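Local coordinates for FHA domain-containing protein FhaA (Mycobacterium tuberculosis, PDB 3PO8) that regulates cell growth and peptidoglycan synthesis by binding MviN, and uses this FHA domain to interact with phosphorylated MviN and PknB, at residues Val6-Asp11 / Tyr18-Gly23; Thr40-Arg45 / Gly88-Ile93; His46-Trp51 / Ala59-Thr64. All coordinates share one frame; numbering follows the deposited sequence.

Interaction 1 (Val6-Asp11 / Tyr18-Gly23)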
loop_
_atom_site.group_PDB
_atom_site.type_symbol
_atom_site.label_atom_id
_atom_site.label_comp_id
_atom_site.label_asym_id
_atom_site.label_seq_id
_atom_site.Cartn_x
_atom_site.Cartn_y
_atom_site.Cartn_z
ATOM N N VAL A 6 -0.740 -11.164 -0.737
ATOM C CA VAL A 6 -0.688 -10.033 0.171
ATOM C C VAL A 6 -1.962 -9.231 0.030
ATOM O O VAL A 6 -2.395 -8.925 -1.092
ATOM C CB VAL A 6 0.503 -9.084 -0.132
ATOM C CG1 VAL A 6 0.451 -7.845 0.802
ATOM C CG2 VAL A 6 1.837 -9.813 0.005
ATOM N N THR A 7 -2.560 -8.903 1.166
ATOM C CA THR A 7 -3.703 -8.005 1.210
ATOM C C THR A 7 -3.383 -6.723 1.925
ATOM O O THR A 7 -2.579 -6.669 2.872
ATOM C CB THR A 7 -4.941 -8.637 1.861
ATOM O OG1 THR A 7 -4.611 -9.088 3.180
ATOM C CG2 THR A 7 -5.428 -9.769 1.024
ATOM N N LEU A 8 -4.041 -5.682 1.447
ATOM C CA LEU A 8 -3.957 -4.343 2.014
ATOM C C LEU A 8 -5.357 -4.031 2.503
ATOM O O LEU A 8 -6.298 -4.094 1.702
ATOM C CB LEU A 8 -3.600 -3.336 0.927
ATOM C CG LEU A 8 -2.342 -3.580 0.083
ATOM C CD1 LEU A 8 -2.132 -2.442 -0.911
ATOM C CD2 LEU A 8 -1.168 -3.744 1.000
ATOM N N GLN A 9 -5.528 -3.721 3.773
ATOM C CA GLN A 9 -6.857 -3.393 4.304
ATOM C C GLN A 9 -6.863 -2.006 4.927
ATOM O O GLN A 9 -6.036 -1.708 5.804
ATOM C CB GLN A 9 -7.299 -4.414 5.357
ATOM C CG GLN A 9 -8.656 -4.106 5.941
ATOM C CD GLN A 9 -9.232 -5.253 6.704
ATOM O OE1 GLN A 9 -8.555 -5.865 7.522
ATOM N NE2 GLN A 9 -10.508 -5.542 6.465
ATOM N N LEU A 10 -7.764 -1.139 4.457
ATOM C CA LEU A 10 -7.901 0.197 5.021
ATOM C C LEU A 10 -8.441 0.079 6.427
ATOM O O LEU A 10 -9.391 -0.678 6.680
ATOM C CB LEU A 10 -8.848 1.048 4.181
ATOM C CG LEU A 10 -8.264 1.901 3.081
ATOM C CD1 LEU A 10 -9.396 2.532 2.288
ATOM C CD2 LEU A 10 -7.366 2.970 3.664
ATOM N N ASP A 11 -7.859 0.835 7.344
ATOM C CA ASP A 11 -8.262 0.775 8.742
ATOM C C ASP A 11 -9.090 2.015 9.117
ATOM O O ASP A 11 -8.853 2.649 10.161
ATOM C CB ASP A 11 -7.033 0.630 9.644
ATOM C CG ASP A 11 -7.395 0.206 11.054
ATOM O OD1 ASP A 11 -8.525 -0.287 11.250
ATOM O OD2 ASP A 11 -6.566 0.389 11.972
ATOM N N TYR A 18 -7.618 -4.595 -0.731
ATOM C CA TYR A 18 -7.045 -4.795 -2.035
ATOM C C TYR A 18 -6.008 -5.905 -1.967
ATOM O O TYR A 18 -5.176 -5.932 -1.035
ATOM C CB TYR A 18 -6.389 -3.501 -2.495
ATOM C CG TYR A 18 -5.676 -3.636 -3.810
ATOM C CD1 TYR A 18 -6.380 -3.685 -4.997
ATOM C CD2 TYR A 18 -4.305 -3.740 -3.861
ATOM C CE1 TYR A 18 -5.716 -3.813 -6.216
ATOM C CE2 TYR A 18 -3.626 -3.881 -5.072
ATOM C CZ TYR A 18 -4.336 -3.910 -6.239
ATOM O OH TYR A 18 -3.712 -4.049 -7.466
ATOM N N GLN A 19 -6.075 -6.820 -2.918
ATOM C CA GLN A 19 -5.119 -7.902 -3.019
ATOM C C GLN A 19 -4.078 -7.570 -4.074
ATOM O O GLN A 19 -4.424 -7.270 -5.201
ATOM C CB GLN A 19 -5.824 -9.214 -3.350
ATOM C CG GLN A 19 -4.903 -10.407 -3.271
ATOM C CD GLN A 19 -5.629 -11.713 -3.135
ATOM O OE1 GLN A 19 -5.590 -12.535 -4.036
ATOM N NE2 GLN A 19 -6.298 -11.910 -2.008
ATOM N N LEU A 20 -2.800 -7.676 -3.711
ATOM C CA LEU A 20 -1.746 -7.336 -4.659
ATOM C C LEU A 20 -1.798 -8.252 -5.859
ATOM O O LEU A 20 -2.010 -9.479 -5.726
ATOM C CB LEU A 20 -0.344 -7.423 -4.064
ATOM C CG LEU A 20 -0.016 -6.524 -2.888
ATOM C CD1 LEU A 20 1.457 -6.625 -2.556
ATOM C CD2 LEU A 20 -0.385 -5.101 -3.190
ATOM N N ARG A 21 -1.575 -7.672 -7.022
ATOM C CA ARG A 21 -1.360 -8.432 -8.241
ATOM C C ARG A 21 0.118 -8.430 -8.579
ATOM O O ARG A 21 0.865 -7.550 -8.151
ATOM C CB ARG A 21 -2.130 -7.781 -9.392
ATOM C CG ARG A 21 -3.632 -7.623 -9.130
ATOM C CD ARG A 21 -4.366 -6.919 -10.271
ATOM N NE ARG A 21 -5.118 -5.740 -9.829
ATOM C CZ ARG A 21 -5.569 -4.777 -10.638
ATOM N NH1 ARG A 21 -5.356 -4.827 -11.953
ATOM N NH2 ARG A 21 -6.234 -3.750 -10.134
ATOM N N GLU A 22 0.551 -9.403 -9.362
ATOM C CA GLU A 22 1.913 -9.420 -9.849
ATOM C C GLU A 22 2.173 -8.144 -10.635
ATOM O O GLU A 22 1.347 -7.682 -11.417
ATOM C CB GLU A 22 2.125 -10.657 -10.730
ATOM C CG GLU A 22 3.522 -10.816 -11.261
ATOM C CD GLU A 22 3.703 -12.108 -12.025
ATOM O OE1 GLU A 22 3.005 -13.106 -11.707
ATOM O OE2 GLU A 22 4.554 -12.105 -12.949
ATOM N N GLY A 23 3.334 -7.552 -10.389
ATOM C CA GLY A 23 3.726 -6.343 -11.044
ATOM C C GLY A 23 3.579 -5.156 -10.120
ATOM O O GLY A 23 3.742 -5.241 -8.904
HETATM O O HOH W 1 -1.303 -11.142 -3.638
#

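Interaction 2 (Thr40-Arg45 / Gly88-Ile93). With PO4 (phosphate ion), chain B.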
loop_
_atom_site.group_PDB
_atom_site.type_symbol
_atom_site.label_atom_id
_atom_site.label_comp_id
_atom_site.label_asym_id
_atom_site.label_seq_id
_atom_site.Cartn_x
_atom_site.Cartn_y
_atom_site.Cartn_z
ATOM N N THR A 40 -7.653 13.591 0.569
ATOM C CA THR A 40 -7.016 14.697 -0.130
ATOM C C THR A 40 -5.549 14.860 0.250
ATOM O O THR A 40 -4.810 15.577 -0.421
ATOM C CB THR A 40 -7.750 16.028 0.106
ATOM O OG1 THR A 40 -7.846 16.277 1.513
ATOM C CG2 THR A 40 -9.135 15.962 -0.528
ATOM N N GLY A 41 -5.130 14.172 1.307
ATOM C CA GLY A 41 -3.728 14.197 1.701
ATOM C C GLY A 41 -2.884 13.179 0.953
ATOM O O GLY A 41 -1.668 13.180 1.091
ATOM N N VAL A 42 -3.531 12.323 0.153
ATOM C CA VAL A 42 -2.893 11.272 -0.618
ATOM C C VAL A 42 -2.720 11.781 -2.044
ATOM O O VAL A 42 -3.663 12.309 -2.641
ATOM C CB VAL A 42 -3.767 10.003 -0.597
ATOM C CG1 VAL A 42 -3.237 8.922 -1.569
ATOM C CG2 VAL A 42 -3.841 9.507 0.818
ATOM N N SER A 43 -1.536 11.613 -2.597
ATOM C CA SER A 43 -1.235 12.090 -3.949
ATOM C C SER A 43 -1.987 11.250 -4.983
ATOM O O SER A 43 -2.442 10.148 -4.689
ATOM C CB SER A 43 0.266 12.077 -4.218
ATOM O OG SER A 43 0.889 13.065 -3.441
ATOM N N ARG A 44 -2.135 11.783 -6.191
ATOM C CA ARG A 44 -2.858 11.071 -7.253
ATOM C C ARG A 44 -2.224 9.685 -7.470
ATOM O O ARG A 44 -2.913 8.677 -7.556
ATOM C CB ARG A 44 -2.884 11.899 -8.535
ATOM C CG ARG A 44 -3.881 13.019 -8.458
ATOM C CD ARG A 44 -3.644 14.013 -9.562
ATOM N NE ARG A 44 -2.624 14.988 -9.177
ATOM C CZ ARG A 44 -2.013 15.816 -10.022
ATOM N NH1 ARG A 44 -2.302 15.800 -11.322
ATOM N NH2 ARG A 44 -1.102 16.673 -9.567
ATOM N N ARG A 45 -0.904 9.657 -7.573
ATOM C CA ARG A 45 -0.134 8.399 -7.577
ATOM C C ARG A 45 0.849 8.523 -6.426
ATOM O O ARG A 45 1.836 9.248 -6.512
ATOM C CB ARG A 45 0.599 8.227 -8.901
ATOM C CG ARG A 45 -0.349 8.186 -10.080
ATOM C CD ARG A 45 0.414 8.040 -11.405
ATOM N NE ARG A 45 0.705 6.638 -11.667
ATOM C CZ ARG A 45 1.408 6.172 -12.699
ATOM N NH1 ARG A 45 1.930 6.994 -13.608
ATOM N NH2 ARG A 45 1.589 4.865 -12.822
ATOM N N GLY A 88 -1.405 10.233 3.865
ATOM C CA GLY A 88 -2.468 11.169 4.151
ATOM C C GLY A 88 -3.031 10.946 5.536
ATOM O O GLY A 88 -2.296 10.916 6.522
ATOM N N HIS A 89 -4.348 10.783 5.596
ATOM C CA HIS A 89 -5.074 10.512 6.809
ATOM C C HIS A 89 -5.435 9.035 6.893
ATOM O O HIS A 89 -6.220 8.622 7.754
ATOM C CB HIS A 89 -6.360 11.362 6.823
ATOM C CG HIS A 89 -6.145 12.804 6.459
ATOM N ND1 HIS A 89 -5.899 13.780 7.400
ATOM C CD2 HIS A 89 -6.126 13.430 5.258
ATOM C CE1 HIS A 89 -5.747 14.945 6.794
ATOM N NE2 HIS A 89 -5.878 14.758 5.493
ATOM N N SER A 90 -4.850 8.228 6.010
ATOM C CA SER A 90 -5.231 6.843 5.849
ATOM C C SER A 90 -4.203 5.886 6.454
ATOM O O SER A 90 -3.001 6.191 6.521
ATOM C CB SER A 90 -5.383 6.509 4.364
ATOM O OG SER A 90 -6.404 7.269 3.743
ATOM N N GLU A 91 -4.677 4.710 6.853
ATOM C CA GLU A 91 -3.840 3.657 7.419
ATOM C C GLU A 91 -4.199 2.367 6.733
ATOM O O GLU A 91 -5.369 2.018 6.646
ATOM C CB GLU A 91 -4.068 3.512 8.930
ATOM C CG GLU A 91 -3.888 4.793 9.714
ATOM C CD GLU A 91 -3.821 4.542 11.220
ATOM O OE1 GLU A 91 -4.190 3.424 11.661
ATOM O OE2 GLU A 91 -3.399 5.462 11.959
ATOM N N ILE A 92 -3.183 1.661 6.247
ATOM C CA ILE A 92 -3.367 0.393 5.561
ATOM C C ILE A 92 -2.599 -0.710 6.259
ATOM O O ILE A 92 -1.394 -0.597 6.469
ATOM C CB ILE A 92 -2.891 0.500 4.130
ATOM C CG1 ILE A 92 -3.793 1.461 3.357
ATOM C CG2 ILE A 92 -2.865 -0.870 3.465
ATOM C CD1 ILE A 92 -3.295 1.840 1.978
ATOM N N ILE A 93 -3.291 -1.779 6.615
ATOM C CA ILE A 93 -2.685 -2.942 7.251
ATOM C C ILE A 93 -2.323 -3.972 6.193
ATOM O O ILE A 93 -3.153 -4.347 5.360
ATOM C CB ILE A 93 -3.653 -3.592 8.270
ATOM C CG1 ILE A 93 -4.131 -2.539 9.292
ATOM C CG2 ILE A 93 -2.987 -4.758 8.981
ATOM C CD1 ILE A 93 -5.349 -2.937 10.098
HETATM P P PO4 B . -0.107 15.296 -5.969
HETATM O O1 PO4 B . 1.168 14.883 -6.670
HETATM O O2 PO4 B . -0.403 16.720 -6.421
HETATM O O3 PO4 B . -1.191 14.372 -6.459
HETATM O O4 PO4 B . 0.077 15.300 -4.475
HETATM O O HOH W 2 -5.632 16.995 3.278
#

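Interaction 3 (His46-Trp51 / Ala59-Thr64). With PO4 (phosphate ion), chain B.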
loop_
_atom_site.group_PDB
_atom_site.type_symbol
_atom_site.label_atom_id
_atom_site.label_comp_id
_atom_site.label_asym_id
_atom_site.label_seq_id
_atom_site.Cartn_x
_atom_site.Cartn_y
_atom_site.Cartn_z
ATOM N N HIS A 46 0.539 7.876 -5.309
ATOM C CA HIS A 46 1.231 8.152 -4.063
ATOM C C HIS A 46 2.356 7.191 -3.763
ATOM O O HIS A 46 3.457 7.605 -3.382
ATOM C CB HIS A 46 0.238 8.174 -2.913
ATOM C CG HIS A 46 0.789 8.732 -1.640
ATOM N ND1 HIS A 46 0.388 9.951 -1.143
ATOM C CD2 HIS A 46 1.647 8.214 -0.733
ATOM C CE1 HIS A 46 1.007 10.178 -0.001
ATOM N NE2 HIS A 46 1.782 9.139 0.274
ATOM N N LEU A 47 2.071 5.899 -3.872
ATOM C CA LEU A 47 3.087 4.902 -3.701
ATOM C C LEU A 47 2.789 3.753 -4.619
ATOM O O LEU A 47 1.670 3.609 -5.097
ATOM C CB LEU A 47 3.223 4.454 -2.238
ATOM C CG LEU A 47 2.012 3.776 -1.613
ATOM C CD1 LEU A 47 1.997 2.269 -1.907
ATOM C CD2 LEU A 47 1.973 3.959 -0.092
ATOM N N GLU A 48 3.818 2.950 -4.883
ATOM C CA GLU A 48 3.669 1.715 -5.606
ATOM C C GLU A 48 4.105 0.572 -4.741
ATOM O O GLU A 48 5.010 0.713 -3.944
ATOM C CB GLU A 48 4.476 1.756 -6.904
ATOM C CG GLU A 48 5.933 1.505 -6.823
ATOM C CD GLU A 48 6.577 1.165 -8.190
ATOM O OE1 GLU A 48 5.891 0.665 -9.138
ATOM O OE2 GLU A 48 7.794 1.397 -8.279
ATOM N N ILE A 49 3.446 -0.563 -4.891
ATOM C CA ILE A 49 3.909 -1.801 -4.291
ATOM C C ILE A 49 4.158 -2.757 -5.437
ATOM O O ILE A 49 3.252 -3.045 -6.219
ATOM C CB ILE A 49 2.950 -2.408 -3.281
ATOM C CG1 ILE A 49 2.748 -1.437 -2.113
ATOM C CG2 ILE A 49 3.518 -3.713 -2.749
ATOM C CD1 ILE A 49 1.619 -1.750 -1.141
ATOM N N ARG A 50 5.397 -3.223 -5.533
ATOM C CA ARG A 50 5.830 -4.156 -6.558
ATOM C C ARG A 50 5.821 -5.557 -5.991
ATOM O O ARG A 50 6.449 -5.792 -4.981
ATOM C CB ARG A 50 7.208 -3.754 -7.041
ATOM C CG ARG A 50 7.165 -2.351 -7.666
ATOM C CD ARG A 50 8.414 -1.967 -8.439
ATOM N NE ARG A 50 9.624 -2.130 -7.658
ATOM C CZ ARG A 50 10.247 -1.166 -6.980
ATOM N NH1 ARG A 50 9.779 0.066 -6.944
ATOM N NH2 ARG A 50 11.350 -1.454 -6.310
ATOM N N TRP A 51 5.104 -6.466 -6.645
ATOM C CA TRP A 51 4.908 -7.814 -6.129
ATOM C C TRP A 51 5.305 -8.856 -7.166
ATOM O O TRP A 51 4.869 -8.792 -8.298
ATOM C CB TRP A 51 3.431 -7.973 -5.782
ATOM C CG TRP A 51 3.006 -9.321 -5.297
ATOM C CD1 TRP A 51 2.060 -10.118 -5.865
ATOM C CD2 TRP A 51 3.461 -10.013 -4.127
ATOM N NE1 TRP A 51 1.913 -11.265 -5.134
ATOM C CE2 TRP A 51 2.745 -11.214 -4.050
ATOM C CE3 TRP A 51 4.416 -9.735 -3.134
ATOM C CZ2 TRP A 51 2.966 -12.144 -3.041
ATOM C CZ3 TRP A 51 4.609 -10.645 -2.111
ATOM C CH2 TRP A 51 3.889 -11.842 -2.079
ATOM N N ALA A 59 7.357 1.600 -2.653
ATOM C CA ALA A 59 8.119 2.790 -3.012
ATOM C C ALA A 59 7.217 4.015 -2.999
ATOM O O ALA A 59 6.182 4.034 -3.673
ATOM C CB ALA A 59 8.746 2.621 -4.381
ATOM N N ASP A 60 7.590 5.049 -2.253
ATOM C CA ASP A 60 6.918 6.319 -2.312
ATOM C C ASP A 60 7.197 6.936 -3.665
ATOM O O ASP A 60 8.329 6.916 -4.120
ATOM C CB ASP A 60 7.435 7.235 -1.207
ATOM C CG ASP A 60 6.737 8.576 -1.217
ATOM O OD1 ASP A 60 7.254 9.505 -1.875
ATOM O OD2 ASP A 60 5.652 8.694 -0.605
ATOM N N LEU A 61 6.173 7.463 -4.318
ATOM C CA LEU A 61 6.311 8.020 -5.672
ATOM C C LEU A 61 6.442 9.524 -5.624
ATOM O O LEU A 61 5.644 10.228 -6.240
ATOM C CB LEU A 61 5.116 7.616 -6.540
ATOM C CG LEU A 61 4.955 6.122 -6.791
ATOM C CD1 LEU A 61 3.670 5.791 -7.502
ATOM C CD2 LEU A 61 6.163 5.611 -7.586
ATOM N N ASN A 62 7.434 10.006 -4.871
ATOM C CA ASN A 62 7.671 11.437 -4.717
ATOM C C ASN A 62 6.381 12.132 -4.314
ATOM O O ASN A 62 6.007 13.179 -4.873
ATOM C CB ASN A 62 8.223 12.011 -6.021
ATOM C CG ASN A 62 8.745 13.419 -5.859
ATOM O OD1 ASN A 62 9.120 13.836 -4.756
ATOM N ND2 ASN A 62 8.786 14.158 -6.959
ATOM N N SER A 63 5.696 11.553 -3.332
ATOM C CA SER A 63 4.394 12.070 -2.920
ATOM C C SER A 63 4.566 13.398 -2.207
ATOM O O SER A 63 5.631 13.708 -1.669
ATOM C CB SER A 63 3.676 11.069 -2.023
ATOM O OG SER A 63 4.294 11.012 -0.754
ATOM N N THR A 64 3.514 14.200 -2.212
ATOM C CA THR A 64 3.579 15.520 -1.597
ATOM C C THR A 64 3.785 15.376 -0.085
ATOM O O THR A 64 4.620 16.051 0.496
ATOM C CB THR A 64 2.310 16.284 -1.920
ATOM O OG1 THR A 64 2.224 16.480 -3.342
ATOM C CG2 THR A 64 2.269 17.629 -1.192
HETATM P P PO4 B . -0.107 15.296 -5.969
HETATM O O1 PO4 B . 1.168 14.883 -6.670
HETATM O O2 PO4 B . -0.403 16.720 -6.421
HETATM O O3 PO4 B . -1.191 14.372 -6.459
HETATM O O4 PO4 B . 0.077 15.300 -4.475
#

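Interaction 1 (Val6-Asp11 / Tyr18-Gly23)
Val6 and Leu20 meet at a slant, CD1 of Leu20 resting on Val6 CB at 3.6 Å and reaching CG1 almost as closely. With its CG turned anti to the carbonyl carbon (chi1 -61°), Leu20 spreads both methyls over strand 4-10: CD1 goes to Val6, while CD2 touches Leu8 CD1 at 3.9 Å, these two leucines crossing at about a right angle. Leu8 instead runs side by side with Tyr18, pointing the same way from a hydrogen-bonded antiparallel pair. Its CD1 lies near the ring plane of Tyr18, 3.9 Å from Tyr18 CD2; Leu8 therefore meets the ring at its edge. Phe35 meets the ring with its plane turned by only about 15°, and Asn25 holds the hydroxyl. Thr7 and Gln19 form the non-hydrogen-bonded pair on the other face, where Thr7 CG2 touches Gln19 NE2 at 3.8 Å. The backbones are joined by a pair of bonds between Leu8 and Tyr18 and by Leu20 N to Val6 O (2.9 Å). In place of a second bond between Leu20 and Val6, a water accepts from Val6 N and donates to Leu20 O. This beta hairpin forms one margin of a six-stranded sheet: strand 17-19 is outermost, strand 90-98 flanks strand 4-10 on its other side, and Ile49 and Trp51 of strand 47-51, in the second sheet, pack against Val6, Leu8 and Leu20.

Interaction 2 (Thr40-Arg45 / Gly88-Ile93)
Gly41 and Val42 lean against Gly88 and His89 in a loop-to-turn contact at the protein surface, where the loop between strands 35-36 and 47-51 meets the turn leading into strand 90-98. No direct hydrogen bond spans it; the missing side chains of two glycines let the backbones close in, the CA atoms of Gly41 and Gly88 being 4.1 Å apart, and the positive phi of Gly88 (52°) itself favours glycine. Val42 adds CG2, which lies 4.0 Å from Gly88 N. His89 presents a ring edge, its CD2 coming to 4.1 Å from Gly41 N, and in the plane of the same ring a water links His89 NE2 with Thr40 OG1. Asp39 ties the two sides together more firmly, taking bonds from Gly41 N, His89 N and Ser90 OG. Further along the loop a phosphate ion is bound. Ser43 OG donates to O4 (2.6 Å), Arg44 N gives O3 a nearly straight bond of 2.8 Å (170°), and the side chain of Arg44, bent at chi3, brings NE to the same oxygen at 3.1 Å. Arg44 NH2 reaches phosphate O2 within the guanidinium plane at 3.2 Å. Thr64 OG1 is a further donor to the ion. The phosphate probably came from the crystallisation liquor, but two hydroxyls, a main-chain N-H and a guanidinium gathered round it are consistent with the site where FHA domains receive phosphothreonine.

Interaction 3 (His46-Trp51 / Ala59-Thr64)
Asp60 OD2 approaches His46 across the contact without bonding to it and is gripped by two hydroxyls: Ser63 OG donates to its syn lone pair at 2.7 Å, and Thr67 OG1 bonds to it as well. The other oxygen of Asp60, OD1, accepts from Ser63 N at 3.0 Å in an Asx motif. Placing CG anti to the backbone N of Asp60 (chi1 -179°) lets both oxygens reach Ser63, OD1 its N and OD2 its OG, and pins that serine beneath His46. There Ser63 CB sits over the centre of the His46 imidazole, 3.4 Å from the centroid and 8° off the ring normal, a CH-pi contact. The ring's rotation is fixed from outside, ND1 meeting Ser43 N and NE2 meeting Gly66 O. Ser43 and His46 are the serine and histidine of the SxxH motif of FHA domains, and this CH-pi contact joins the hairpin of strands 47-51 and 56-60 to the loops at the phosphate; His46 and Leu47 also form a classic beta bulge facing Ile27. Leu61 N reaches His46 O at 2.9 Å from 37° above the carbonyl plane, and Leu61 lays CD1 against the main chain of Leu47. Glu48 and Ala59 then exchange two backbone bonds as a hydrogen-bonded antiparallel pair. Over Ala59 CB lie Glu48 CG (3.9 Å) and Arg50 NH1, the latter in a 2.7 Å salt bridge with Glu48 OE2; Glu76 holds the arginine's NH2. At the far end Thr64 OG1 donates to phosphate O4 at 2.7 Å.

In the fold
The three contacts span both sheets of the beta sandwich that is the FHA fold. Interaction 1 comes first along the chain, and interaction 3 is nested inside the loop that interaction 2 closes. Interactions 1 and 2 share the six-stranded sheet, where strands 4-10 and 90-98 are neighbours; their centres lie about 15 Å apart. Interaction 3 belongs to the mixed sheet, about 14 Å from interaction 1 between centres, and meets it through a probable bond from Gly23 N to Trp51 O. Interactions 2 and 3 are closest, about 11 Å between centres, and both touch the phosphate: loops at one end of the sandwich, 40-45 and 59-64, jointly form this site, consistent with phosphothreonine recognition.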